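Local atomic coordinates of PAN2-PAN3 deadenylation complex catalytic subunit pan2 (PDB entry 4CZX), a protein that probably shortens mRNA poly(A) tails as the catalytic subunit of the PAN deadenylase, of which this is the N-terminal WD40 beta-propeller domain. Residues E40-G45 with R57-F62; R91-A96 with I127-W132; R163-A168 with I180-K185; G172-L177 with D203-C208; N238-A243 with T271-P276. All blocks are in the same frame, centred on the assembly; numbering follows the deposited sequence.

Interaction 1: residues E40-G45 with R57-F62; sequences ELLWIG and RELKRF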
# COMPACT_ATOMS: atom_id res chain seq x y z
N GLU A 40 29.61 0.11 22.20
CA GLU A 40 29.58 1.57 22.26
C GLU A 40 28.22 2.15 21.87
O GLU A 40 28.14 3.25 21.31
CB GLU A 40 30.67 2.15 21.36
CG GLU A 40 32.07 1.75 21.79
CD GLU A 40 32.36 2.22 23.19
OE1 GLU A 40 32.63 3.43 23.34
OE2 GLU A 40 32.28 1.40 24.13
N LEU A 41 27.15 1.43 22.17
CA LEU A 41 25.82 1.86 21.73
C LEU A 41 25.06 2.62 22.81
O LEU A 41 25.11 2.29 24.00
CB LEU A 41 24.99 0.66 21.28
CG LEU A 41 25.54 -0.13 20.09
CD1 LEU A 41 24.65 -1.32 19.78
CD2 LEU A 41 25.69 0.79 18.88
N LEU A 42 24.35 3.65 22.37
CA LEU A 42 23.30 4.28 23.17
C LEU A 42 21.95 4.01 22.51
O LEU A 42 21.78 4.26 21.30
CB LEU A 42 23.53 5.78 23.31
CG LEU A 42 22.49 6.56 24.13
CD1 LEU A 42 22.56 6.20 25.61
CD2 LEU A 42 22.65 8.05 23.93
N TRP A 43 21.00 3.50 23.29
CA TRP A 43 19.67 3.20 22.78
C TRP A 43 18.63 4.23 23.23
O TRP A 43 18.62 4.65 24.39
CB TRP A 43 19.24 1.80 23.24
CG TRP A 43 20.05 0.72 22.57
CD1 TRP A 43 21.27 0.24 22.96
CD2 TRP A 43 19.70 -0.00 21.37
NE1 TRP A 43 21.70 -0.74 22.09
CE2 TRP A 43 20.75 -0.91 21.11
CE3 TRP A 43 18.60 0.02 20.51
CZ2 TRP A 43 20.74 -1.79 20.02
CZ3 TRP A 43 18.59 -0.85 19.42
CH2 TRP A 43 19.64 -1.74 19.19
N ILE A 44 17.76 4.62 22.30
CA ILE A 44 16.72 5.63 22.56
C ILE A 44 15.37 5.10 22.12
O ILE A 44 15.24 4.56 21.02
CB ILE A 44 17.02 6.96 21.81
CG1 ILE A 44 18.43 7.45 22.13
CG2 ILE A 44 15.94 8.03 22.07
CD1 ILE A 44 18.84 8.69 21.37
N GLY A 45 14.35 5.22 22.97
CA GLY A 45 13.02 4.76 22.60
C GLY A 45 12.06 5.90 22.28
O GLY A 45 12.23 7.00 22.80
N ARG A 57 30.59 8.55 20.97
CA ARG A 57 30.26 9.84 21.56
C ARG A 57 29.60 10.78 20.56
O ARG A 57 28.92 11.72 20.95
CB ARG A 57 31.52 10.49 22.13
CG ARG A 57 32.61 10.79 21.11
CD ARG A 57 33.76 11.54 21.77
NE ARG A 57 34.84 11.85 20.83
CZ ARG A 57 34.84 12.88 20.00
NH1 ARG A 57 33.81 13.72 19.97
NH2 ARG A 57 35.87 13.07 19.18
N GLU A 58 29.79 10.52 19.27
CA GLU A 58 29.21 11.38 18.25
C GLU A 58 27.81 10.91 17.82
O GLU A 58 27.16 11.53 16.98
CB GLU A 58 30.14 11.47 17.04
CG GLU A 58 31.59 11.75 17.43
CD GLU A 58 32.48 12.00 16.23
OE1 GLU A 58 31.93 12.13 15.11
OE2 GLU A 58 33.72 12.07 16.40
N LEU A 59 27.37 9.80 18.42
CA LEU A 59 26.03 9.26 18.19
C LEU A 59 25.73 9.00 16.71
O LEU A 59 24.69 9.40 16.18
CB LEU A 59 24.98 10.21 18.79
CG LEU A 59 25.08 10.36 20.31
CD1 LEU A 59 24.08 11.40 20.85
CD2 LEU A 59 24.88 9.02 20.99
N LYS A 60 26.66 8.33 16.05
CA LYS A 60 26.48 7.88 14.67
C LYS A 60 25.36 6.84 14.64
O LYS A 60 25.36 5.90 15.43
CB LYS A 60 27.81 7.33 14.13
CG LYS A 60 27.73 6.58 12.81
CD LYS A 60 29.11 6.00 12.46
CE LYS A 60 29.03 5.02 11.30
NZ LYS A 60 30.27 4.19 11.18
N ARG A 61 24.40 7.02 13.74
CA ARG A 61 23.28 6.08 13.67
C ARG A 61 23.73 4.65 13.38
O ARG A 61 24.57 4.42 12.51
CB ARG A 61 22.29 6.55 12.60
CG ARG A 61 21.30 5.49 12.20
CD ARG A 61 21.49 5.10 10.75
NE ARG A 61 20.54 5.80 9.89
CZ ARG A 61 20.55 5.73 8.56
NH1 ARG A 61 21.46 5.00 7.94
NH2 ARG A 61 19.64 6.40 7.86
N PHE A 62 23.17 3.67 14.09
CA PHE A 62 23.52 2.28 13.82
C PHE A 62 22.31 1.53 13.28
O PHE A 62 22.16 1.38 12.08
CB PHE A 62 24.09 1.58 15.06
CG PHE A 62 24.49 0.14 14.82
CD1 PHE A 62 25.29 -0.19 13.74
CD2 PHE A 62 24.04 -0.88 15.65
CE1 PHE A 62 25.66 -1.51 13.49
CE2 PHE A 62 24.40 -2.20 15.41
CZ PHE A 62 25.21 -2.51 14.33
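Leu-41, Leu-42, Leu-59 and Phe-62 meet within a single blade of the WD40 beta-propeller, the one that carries the predicted first WD repeat. Strand 41-45 is second in this four-stranded antiparallel sheet and strand 60-66 is its outermost strand, with strand 50-55 lying between them, so the two segments meet through side chains that reach over the middle strand. On one face of the blade, the isobutyl end of Leu-41 lies against the ring of Phe-62: CD2 of Leu-41 is 4.0 Å from Phe-62 CD2, and its other methyl, CD1, stands 4.2 Å from that same CD2 atom of the ring. Phe-62 gets there with CG anti to the backbone N (chi1 -179°), and beneath the pair both residues rest on Ile-55. An apolar side chain of another protein chain also packs on Phe-62, which puts this end of the blade at a chain interface. Leu-42 and Leu-59 belong to the other face, where the neighbouring blade packs Thr-311 on Leu-42, and Val-15 and Val-313 on Leu-59. Leu-59 has a positive phi of 56° and, together with Lys-60, faces Ile-55 in a G1 beta bulge at the turn into the last strand. From that bulge the leucine comes in at a slant, bringing its CD2 to 3.8 Å from Leu-42 CD2.

Interaction 2: residues R91-A96 with I127-W132; sequences RSVYMA and ILVAGW. With PO4 (phosphate ion), chain D.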
# COMPACT_ATOMS: atom_id res chain seq x y z
N ARG A 91 2.48 -3.99 26.69
CA ARG A 91 1.73 -5.20 26.35
C ARG A 91 2.62 -6.40 26.00
O ARG A 91 2.12 -7.49 25.72
CB ARG A 91 0.78 -4.93 25.17
CG ARG A 91 -0.24 -3.80 25.42
CD ARG A 91 -1.20 -4.16 26.54
NE ARG A 91 -1.69 -5.52 26.37
CZ ARG A 91 -2.69 -5.87 25.56
NH1 ARG A 91 -3.32 -4.94 24.85
NH2 ARG A 91 -3.05 -7.14 25.46
N SER A 92 3.93 -6.20 26.00
CA SER A 92 4.82 -7.24 25.49
C SER A 92 6.27 -7.02 25.85
O SER A 92 6.67 -5.92 26.25
CB SER A 92 4.69 -7.34 23.96
OG SER A 92 5.23 -6.17 23.36
N VAL A 93 7.06 -8.08 25.68
CA VAL A 93 8.50 -8.01 25.86
C VAL A 93 9.10 -8.56 24.58
O VAL A 93 8.64 -9.57 24.06
CB VAL A 93 8.97 -8.82 27.08
CG1 VAL A 93 10.47 -8.66 27.29
CG2 VAL A 93 8.20 -8.41 28.34
N TYR A 94 10.12 -7.88 24.06
CA TYR A 94 10.71 -8.22 22.78
C TYR A 94 12.21 -8.34 22.93
O TYR A 94 12.82 -7.57 23.66
CB TYR A 94 10.37 -7.15 21.74
CG TYR A 94 10.89 -7.43 20.34
CD1 TYR A 94 10.42 -8.51 19.61
CD2 TYR A 94 11.82 -6.59 19.75
CE1 TYR A 94 10.88 -8.78 18.32
CE2 TYR A 94 12.29 -6.84 18.44
CZ TYR A 94 11.82 -7.94 17.75
OH TYR A 94 12.28 -8.19 16.47
N MET A 95 12.81 -9.31 22.24
CA MET A 95 14.26 -9.42 22.23
C MET A 95 14.79 -9.54 20.81
O MET A 95 14.26 -10.32 20.02
CB MET A 95 14.73 -10.61 23.06
CG MET A 95 16.24 -10.67 23.15
SD MET A 95 16.85 -11.98 24.22
CE MET A 95 18.60 -11.73 24.02
N ALA A 96 15.81 -8.77 20.50
CA ALA A 96 16.39 -8.79 19.16
C ALA A 96 17.89 -8.62 19.29
O ALA A 96 18.37 -8.06 20.27
CB ALA A 96 15.80 -7.69 18.28
N ILE A 127 14.55 -12.69 33.67
CA ILE A 127 14.09 -11.37 34.06
C ILE A 127 12.74 -11.40 34.78
O ILE A 127 11.95 -12.33 34.62
CB ILE A 127 13.96 -10.42 32.85
CG1 ILE A 127 13.03 -11.02 31.78
CG2 ILE A 127 15.32 -10.08 32.29
CD1 ILE A 127 12.81 -10.09 30.59
N LEU A 128 12.51 -10.38 35.58
CA LEU A 128 11.23 -10.14 36.22
C LEU A 128 10.58 -8.95 35.53
O LEU A 128 11.24 -7.94 35.30
CB LEU A 128 11.41 -9.86 37.71
CG LEU A 128 10.17 -9.42 38.50
CD1 LEU A 128 9.17 -10.57 38.66
CD2 LEU A 128 10.58 -8.87 39.87
N VAL A 129 9.30 -9.05 35.18
CA VAL A 129 8.64 -7.91 34.56
C VAL A 129 7.37 -7.60 35.34
O VAL A 129 6.70 -8.50 35.85
CB VAL A 129 8.32 -8.13 33.04
CG1 VAL A 129 9.57 -8.61 32.27
CG2 VAL A 129 7.15 -9.08 32.84
N ALA A 130 7.08 -6.31 35.47
CA ALA A 130 5.96 -5.84 36.28
C ALA A 130 5.51 -4.48 35.78
O ALA A 130 6.12 -3.91 34.88
CB ALA A 130 6.36 -5.76 37.76
N GLY A 131 4.43 -3.97 36.36
CA GLY A 131 3.99 -2.64 35.99
C GLY A 131 2.81 -2.19 36.81
O GLY A 131 2.64 -2.57 37.97
N TRP A 132 1.96 -1.37 36.19
CA TRP A 132 0.81 -0.84 36.90
C TRP A 132 -0.34 -1.84 36.72
O TRP A 132 -1.31 -1.59 36.01
CB TRP A 132 0.45 0.56 36.39
CG TRP A 132 1.49 1.61 36.74
CD1 TRP A 132 2.78 1.39 37.17
CD2 TRP A 132 1.32 3.03 36.72
NE1 TRP A 132 3.42 2.58 37.39
CE2 TRP A 132 2.55 3.61 37.12
CE3 TRP A 132 0.25 3.87 36.37
CZ2 TRP A 132 2.73 4.99 37.20
CZ3 TRP A 132 0.44 5.24 36.45
CH2 TRP A 132 1.67 5.78 36.86
P PO4 D . -3.97 -7.85 21.67
O1 PO4 D . -4.86 -7.91 22.89
O2 PO4 D . -3.51 -6.43 21.46
O3 PO4 D . -2.78 -8.76 21.87
O4 PO4 D . -4.73 -8.33 20.45
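Val-93 joins two successive blades of the propeller, touching both Ile-127 and Val-129 with its two methyls. The apolar part is all branch ends. CG2 of Val-93 and CG1 of Val-129 meet tip to tip at 4.2 Å, while CG1 of Val-93 reaches the far end of Ile-127, 4.3 Å from its CD1. Val-93 CG1 is anti to the backbone N (chi1 -176°), which turns one methyl to each partner. Ile-139 and Ile-86 close in on the same cluster.

The polar part lies at the start of the first segment. Arg-91, its chain bent at chi2 and chi3, offers the edge of its guanidinium to a phosphate ion, probably picked up from the crystallisation liquor; NH2 donates to O1 of the phosphate over 3.2 Å at 158°. NE is occupied by Met-111 O, and Arg-107 NE binds the phosphate as well. A leucine here would probably leave the anion to Arg-107 and the Met-111 carbonyl without that donor.

Two kinds of chemistry thus stand apart: between these two segments only dispersion acts, through three buried side chains, whereas at the partly exposed arginine positive charge is likely to favour the anion.

Interaction 3: residues R163-A168 with I180-K185; sequences RYICAA and ITFTIK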
# COMPACT_ATOMS: atom_id res chain seq x y z
N ARG A 163 22.16 -6.07 44.70
CA ARG A 163 22.26 -7.07 45.76
C ARG A 163 20.90 -7.76 45.91
O ARG A 163 20.81 -8.96 46.16
CB ARG A 163 22.69 -6.43 47.08
CG ARG A 163 22.99 -7.43 48.19
CD ARG A 163 23.30 -6.74 49.53
NE ARG A 163 24.41 -5.80 49.45
CZ ARG A 163 25.62 -6.02 49.93
NH1 ARG A 163 25.90 -7.18 50.53
NH2 ARG A 163 26.57 -5.10 49.81
N TYR A 164 19.85 -6.96 45.75
CA TYR A 164 18.46 -7.39 45.80
C TYR A 164 17.74 -6.75 44.63
O TYR A 164 18.31 -5.88 43.97
CB TYR A 164 17.77 -6.97 47.11
CG TYR A 164 18.51 -7.37 48.37
CD1 TYR A 164 18.58 -8.70 48.77
CD2 TYR A 164 19.13 -6.42 49.16
CE1 TYR A 164 19.26 -9.07 49.92
CE2 TYR A 164 19.81 -6.77 50.31
CZ TYR A 164 19.87 -8.10 50.68
OH TYR A 164 20.55 -8.46 51.82
N ILE A 165 16.50 -7.15 44.39
CA ILE A 165 15.69 -6.47 43.40
C ILE A 165 15.07 -5.25 44.05
O ILE A 165 14.26 -5.38 44.97
CB ILE A 165 14.59 -7.39 42.81
CG1 ILE A 165 15.23 -8.54 42.02
CG2 ILE A 165 13.64 -6.60 41.92
CD1 ILE A 165 14.24 -9.60 41.59
N CYS A 166 15.47 -4.07 43.60
CA CYS A 166 14.93 -2.84 44.16
C CYS A 166 13.77 -2.39 43.30
O CYS A 166 13.91 -2.14 42.09
CB CYS A 166 16.00 -1.76 44.26
SG CYS A 166 17.42 -2.28 45.27
N ALA A 167 12.62 -2.29 43.95
CA ALA A 167 11.35 -2.17 43.24
C ALA A 167 10.62 -0.90 43.65
O ALA A 167 10.07 -0.82 44.75
CB ALA A 167 10.49 -3.39 43.53
N ALA A 168 10.59 0.09 42.75
CA ALA A 168 9.88 1.33 43.05
C ALA A 168 8.41 1.23 42.67
O ALA A 168 8.06 0.98 41.52
CB ALA A 168 10.52 2.50 42.32
N ILE A 180 15.61 -14.32 44.81
CA ILE A 180 15.33 -15.73 44.60
C ILE A 180 13.83 -16.02 44.71
O ILE A 180 13.27 -16.72 43.87
CB ILE A 180 16.10 -16.62 45.61
CG1 ILE A 180 17.61 -16.35 45.54
CG2 ILE A 180 15.82 -18.10 45.37
CD1 ILE A 180 18.43 -17.00 46.69
N THR A 181 13.19 -15.46 45.74
CA THR A 181 11.78 -15.77 46.03
C THR A 181 10.81 -14.64 45.66
O THR A 181 9.60 -14.86 45.60
CB THR A 181 11.58 -16.09 47.52
OG1 THR A 181 11.78 -14.91 48.31
CG2 THR A 181 12.56 -17.18 47.98
N PHE A 182 11.36 -13.45 45.41
CA PHE A 182 10.58 -12.24 45.11
C PHE A 182 9.72 -11.75 46.28
O PHE A 182 8.89 -10.86 46.11
CB PHE A 182 9.71 -12.46 43.86
CG PHE A 182 10.49 -12.97 42.67
CD1 PHE A 182 11.43 -12.16 42.06
CD2 PHE A 182 10.32 -14.26 42.21
CE1 PHE A 182 12.17 -12.63 40.98
CE2 PHE A 182 11.06 -14.74 41.14
CZ PHE A 182 11.99 -13.92 40.52
N THR A 183 9.94 -12.29 47.47
CA THR A 183 9.22 -11.79 48.64
C THR A 183 9.81 -10.47 49.11
O THR A 183 11.02 -10.24 49.01
CB THR A 183 9.24 -12.78 49.82
OG1 THR A 183 10.54 -12.79 50.41
CG2 THR A 183 8.87 -14.19 49.36
N ILE A 184 8.96 -9.59 49.63
CA ILE A 184 9.41 -8.31 50.17
C ILE A 184 10.19 -8.47 51.47
O ILE A 184 9.66 -8.97 52.46
CB ILE A 184 8.23 -7.36 50.42
CG1 ILE A 184 7.41 -7.19 49.14
CG2 ILE A 184 8.72 -6.01 50.96
CD1 ILE A 184 6.07 -6.48 49.36
N LYS A 185 11.45 -8.05 51.46
CA LYS A 185 12.28 -8.10 52.66
C LYS A 185 12.12 -6.83 53.51
O LYS A 185 12.25 -6.87 54.73
CB LYS A 185 13.76 -8.29 52.29
CG LYS A 185 14.04 -9.55 51.48
CD LYS A 185 15.51 -9.95 51.56
CE LYS A 185 15.65 -11.43 51.89
NZ LYS A 185 17.00 -11.95 51.54
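Ile-165 runs obliquely to the side chain of Phe-182 and ends at the edge of its ring, close to the ring plane. A single methyl does the touching: Ile-165 CD1 lies 3.7 Å from Phe-182 CE1 and 3.8 Å from Phe-182 CD1. Phe-182 has a positive phi (66°), and its CG stands anti to the carbonyl carbon (chi1 -52°), which carries the ring toward Ile-165. Thr-120, in a loop of the preceding blade, touches the phenyl group too. All this belongs to the propeller blade of the predicted fourth WD repeat: strand 165-169 is second in its antiparallel sheet, strand 184-189 is last, and strand 173-177 separates them, while Phe-182 sits in the loop that leads into the last strand. Toward the solvent the second pair is set differently, Tyr-164 and Lys-185 crossing at about a right angle. Bent at chi3, the lysine passes the tyrosine with CD 4.2 Å and NZ 4.0 Å from Tyr-164 CE1, at a slant to the ring. The ammonium has its stronger partner in Asp-178, with which it forms a salt bridge through OD2; OD1 of that aspartate accepts from the backbone N of Ile-180 and Thr-181. Over one face of the tyrosine ring, displaced toward the rim, lies Arg-163 CG, 3.9 Å above the plane.

Interaction 4: residues G172-L177 with D203-C208; sequences GTVNIL and DFIVTC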
# COMPACT_ATOMS: atom_id res chain seq x y z
N GLY A 172 5.61 5.89 45.43
CA GLY A 172 6.78 6.55 46.00
C GLY A 172 7.55 5.74 47.02
O GLY A 172 8.52 6.23 47.60
N THR A 173 7.11 4.51 47.28
CA THR A 173 7.84 3.63 48.19
C THR A 173 8.75 2.70 47.40
O THR A 173 8.52 2.47 46.22
CB THR A 173 6.89 2.78 49.06
OG1 THR A 173 6.03 2.02 48.22
CG2 THR A 173 6.04 3.66 49.95
N VAL A 174 9.78 2.18 48.06
CA VAL A 174 10.64 1.19 47.43
C VAL A 174 10.52 -0.13 48.18
O VAL A 174 10.74 -0.18 49.38
CB VAL A 174 12.10 1.65 47.41
CG1 VAL A 174 13.00 0.54 46.85
CG2 VAL A 174 12.22 2.91 46.57
N ASN A 175 10.15 -1.19 47.46
CA ASN A 175 10.20 -2.53 48.04
C ASN A 175 11.53 -3.19 47.71
O ASN A 175 11.96 -3.19 46.56
CB ASN A 175 9.06 -3.41 47.53
CG ASN A 175 7.70 -2.98 48.04
OD1 ASN A 175 7.60 -2.31 49.07
ND2 ASN A 175 6.65 -3.36 47.33
N ILE A 176 12.18 -3.75 48.73
CA ILE A 176 13.40 -4.51 48.51
C ILE A 176 13.04 -5.99 48.47
O ILE A 176 12.65 -6.57 49.48
CB ILE A 176 14.44 -4.22 49.59
CG1 ILE A 176 14.67 -2.71 49.68
CG2 ILE A 176 15.76 -4.96 49.32
CD1 ILE A 176 15.45 -2.30 50.89
N LEU A 177 13.15 -6.58 47.28
CA LEU A 177 12.68 -7.93 47.04
C LEU A 177 13.80 -8.96 47.04
O LEU A 177 14.85 -8.74 46.43
CB LEU A 177 11.94 -8.02 45.71
CG LEU A 177 10.85 -7.01 45.39
CD1 LEU A 177 10.28 -7.35 44.01
CD2 LEU A 177 9.77 -7.04 46.44
N ASP A 203 25.66 -1.67 47.16
CA ASP A 203 25.65 -1.07 48.50
C ASP A 203 24.59 0.02 48.73
O ASP A 203 24.32 0.37 49.89
CB ASP A 203 27.02 -0.48 48.83
CG ASP A 203 28.10 -1.54 48.92
OD1 ASP A 203 27.77 -2.73 49.15
OD2 ASP A 203 29.28 -1.17 48.77
N PHE A 204 24.01 0.57 47.67
CA PHE A 204 23.08 1.69 47.82
C PHE A 204 21.85 1.63 46.93
O PHE A 204 21.89 1.06 45.84
CB PHE A 204 23.79 3.02 47.54
CG PHE A 204 24.98 3.28 48.42
CD1 PHE A 204 24.82 3.83 49.68
CD2 PHE A 204 26.26 3.00 47.97
CE1 PHE A 204 25.93 4.08 50.49
CE2 PHE A 204 27.37 3.24 48.78
CZ PHE A 204 27.20 3.78 50.03
N ILE A 205 20.77 2.24 47.40
CA ILE A 205 19.70 2.69 46.52
C ILE A 205 19.65 4.22 46.53
O ILE A 205 19.84 4.84 47.58
CB ILE A 205 18.31 2.18 46.94
CG1 ILE A 205 18.37 0.71 47.36
CG2 ILE A 205 17.28 2.43 45.81
CD1 ILE A 205 17.04 0.20 47.89
N VAL A 206 19.41 4.81 45.37
CA VAL A 206 19.19 6.25 45.28
C VAL A 206 17.94 6.52 44.44
O VAL A 206 17.70 5.86 43.43
CB VAL A 206 20.41 6.99 44.69
CG1 VAL A 206 21.52 7.13 45.72
CG2 VAL A 206 20.91 6.29 43.40
N THR A 207 17.13 7.48 44.88
CA THR A 207 15.91 7.80 44.13
C THR A 207 15.67 9.29 44.02
O THR A 207 16.14 10.07 44.86
CB THR A 207 14.63 7.18 44.77
OG1 THR A 207 14.43 7.74 46.08
CG2 THR A 207 14.73 5.65 44.86
N CYS A 208 14.95 9.65 42.96
CA CYS A 208 14.40 10.99 42.79
C CYS A 208 12.88 10.88 42.74
O CYS A 208 12.35 9.90 42.23
CB CYS A 208 14.92 11.63 41.50
SG CYS A 208 16.71 11.77 41.42
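Ile-205 and Val-174 have the most area buried in this contact, and they point their tips at each other: CD1 of Ile-205 comes to 4.2 Å from CG1 of Val-174. The same methyl is shared with a second residue, for Ile-205 CD1 is also 4.2 Å from CG1 of Ile-176, whose side chain runs at a slant to it. With CG1 anti to the carbonyl carbon (chi1 -42°) and an extended chain beyond, Ile-205 sets this one methyl against both partners.

Val-174 uses its other branch on Thr-207. These side chains slide past one another in opposite directions, Val-174 CG2 lying 4.1 Å from Thr-207 CG2. The threonine therefore turns its methyl to the apolar seam, while its OG1 hydrogen-bonds His-191 NE2, a pairing consistent with the His-Ser/Thr link of the structural tetrad in WD40 blades.

Strand 173-177 is third in its blade and strand 204-210 second in the next; their short axes pass 9.9 Å apart at 157°, nearly antiparallel but facing each other across the interface between the two sheets. Trp-188 of strand 184-189, Cys-166 of strand 165-169 and Phe-229 of strand 225-230 pack round this seam.

Interaction 5: residues N238-A243 with T271-P276; sequences NPVPFA and TDLLNP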
# COMPACT_ATOMS: atom_id res chain seq x y z
N ASN A 238 21.20 9.50 55.24
CA ASN A 238 20.87 10.91 55.08
C ASN A 238 20.67 11.21 53.61
O ASN A 238 21.42 10.72 52.76
CB ASN A 238 21.97 11.81 55.66
CG ASN A 238 22.07 11.73 57.18
OD1 ASN A 238 21.06 11.71 57.89
ND2 ASN A 238 23.29 11.68 57.68
N PRO A 239 19.66 12.02 53.29
CA PRO A 239 19.46 12.38 51.88
C PRO A 239 20.59 13.26 51.37
O PRO A 239 21.28 13.90 52.17
CB PRO A 239 18.12 13.12 51.89
CG PRO A 239 17.94 13.57 53.30
CD PRO A 239 18.60 12.54 54.16
N VAL A 240 20.80 13.27 50.06
CA VAL A 240 21.75 14.18 49.44
C VAL A 240 21.04 15.47 49.01
O VAL A 240 20.18 15.45 48.12
CB VAL A 240 22.43 13.55 48.21
CG1 VAL A 240 23.34 14.57 47.53
CG2 VAL A 240 23.22 12.32 48.62
N PRO A 241 21.39 16.59 49.65
CA PRO A 241 20.77 17.88 49.33
C PRO A 241 21.03 18.26 47.88
O PRO A 241 22.15 18.16 47.41
CB PRO A 241 21.47 18.86 50.28
CG PRO A 241 22.04 18.00 51.38
CD PRO A 241 22.41 16.71 50.71
N PHE A 242 19.98 18.69 47.18
CA PHE A 242 20.11 19.05 45.78
C PHE A 242 19.10 20.15 45.45
O PHE A 242 18.03 19.89 44.90
CB PHE A 242 19.91 17.82 44.89
CG PHE A 242 20.31 18.03 43.47
CD1 PHE A 242 21.65 18.07 43.11
CD2 PHE A 242 19.35 18.18 42.48
CE1 PHE A 242 22.02 18.25 41.78
CE2 PHE A 242 19.72 18.36 41.15
CZ PHE A 242 21.04 18.39 40.80
N ALA A 243 19.46 21.38 45.81
CA ALA A 243 18.59 22.56 45.64
C ALA A 243 18.04 22.77 44.23
O ALA A 243 16.92 23.25 44.08
CB ALA A 243 19.34 23.81 46.09
N THR A 271 28.44 13.67 43.20
CA THR A 271 28.50 13.83 44.65
C THR A 271 28.77 12.53 45.39
O THR A 271 28.08 11.53 45.18
CB THR A 271 27.18 14.41 45.20
OG1 THR A 271 26.85 15.60 44.48
CG2 THR A 271 27.31 14.71 46.69
N ASP A 272 29.76 12.56 46.27
CA ASP A 272 30.01 11.40 47.12
C ASP A 272 28.90 11.28 48.14
O ASP A 272 28.63 12.22 48.89
CB ASP A 272 31.36 11.49 47.82
CG ASP A 272 31.59 10.32 48.74
OD1 ASP A 272 31.08 10.35 49.87
OD2 ASP A 272 32.26 9.35 48.32
N LEU A 273 28.27 10.11 48.18
CA LEU A 273 27.15 9.86 49.08
C LEU A 273 27.53 9.99 50.54
O LEU A 273 26.74 10.45 51.36
CB LEU A 273 26.57 8.47 48.83
CG LEU A 273 25.90 8.28 47.47
CD1 LEU A 273 25.19 6.93 47.39
CD2 LEU A 273 24.92 9.41 47.22
N LEU A 274 28.76 9.58 50.87
CA LEU A 274 29.20 9.52 52.26
C LEU A 274 29.54 10.90 52.82
O LEU A 274 29.47 11.11 54.03
CB LEU A 274 30.40 8.58 52.39
CG LEU A 274 30.10 7.16 51.88
CD1 LEU A 274 31.34 6.29 51.90
CD2 LEU A 274 28.99 6.53 52.70
N ASN A 275 29.92 11.83 51.95
CA ASN A 275 30.06 13.23 52.34
C ASN A 275 29.82 14.19 51.19
O ASN A 275 30.70 14.39 50.35
CB ASN A 275 31.43 13.51 52.94
CG ASN A 275 31.70 15.01 53.07
OD1 ASN A 275 30.94 15.73 53.72
ND2 ASN A 275 32.76 15.48 52.43
N PRO A 276 28.62 14.80 51.17
CA PRO A 276 28.12 15.65 50.08
C PRO A 276 28.84 16.98 49.95
O PRO A 276 28.62 17.67 48.96
CB PRO A 276 26.65 15.89 50.48
CG PRO A 276 26.34 14.85 51.50
CD PRO A 276 27.62 14.62 52.23
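The puckered rings of Pro-241 and Pro-276 touch ring atom to ring atom, CD of Pro-241 lying 4.3 Å from Pro-276 CB; the truly flat ring nearby, Phe-242, turns elsewhere and meets His-269 edge-to-face. The contact joins two successive blades of the WD40 beta-propeller: strand 235-241 is the outermost strand of one, and strand 267-272 runs into a loop of the next.

Val-240 is the centre of it, with both methyls engaged. CG2 lies 3.6 Å from Leu-273 CD2, the side chains crossing at about a right angle, and CG1 meets the methyl of Thr-271 tip to tip, 4.1 Å from its CG2. CG1 of the valine stands anti to the backbone N (chi1 176°), which sends the two branches to separate partners. Thr-271 turns its methyl the same way relative to its own backbone, so that carbon rather than hydroxyl faces the valine. Leu-273 is in turn packed against Phe-204 and Val-206 of strand 204-210, deeper in the blade of Val-240.

The loop holding Leu-273 and Pro-276 is shaped by the carboxylate of Asp-272. Its OD2 is hydrogen-bonded to Thr-257 OG1, which ties the group to the loop leading into the neighbouring strand 258-262. OD1 receives a weak bond from Leu-274 N. In the Asx motif that follows, Asn-275 N donates over 2.8 Å at 145° to the anti lone pair of Asp-272 OD1.

Overall arrangement
Interactions 1 and 3 each join the second and last strands of one blade; 2, 4 and 5 stitch a blade to the next. Interactions 2 and 4 are buried and aliphatic. Interaction 1, across the propeller from 3 and 4, is mostly buried, though its partly exposed Phe-62 touches another protein chain. Interaction 3 is partly open and takes in a charged lysine; interaction 5, its centre about 20 Å from that of the chain, mixes a buried valine with two prolines nearer the surface. Interactions 3 and 4 share the sheet of strands 165-169, 173-177 and 184-189, which the Arg-163 to Asp-203 salt bridge ties to the next blade. Leu-128 packs interaction 2 on 3; Phe-204 links 4 to 5.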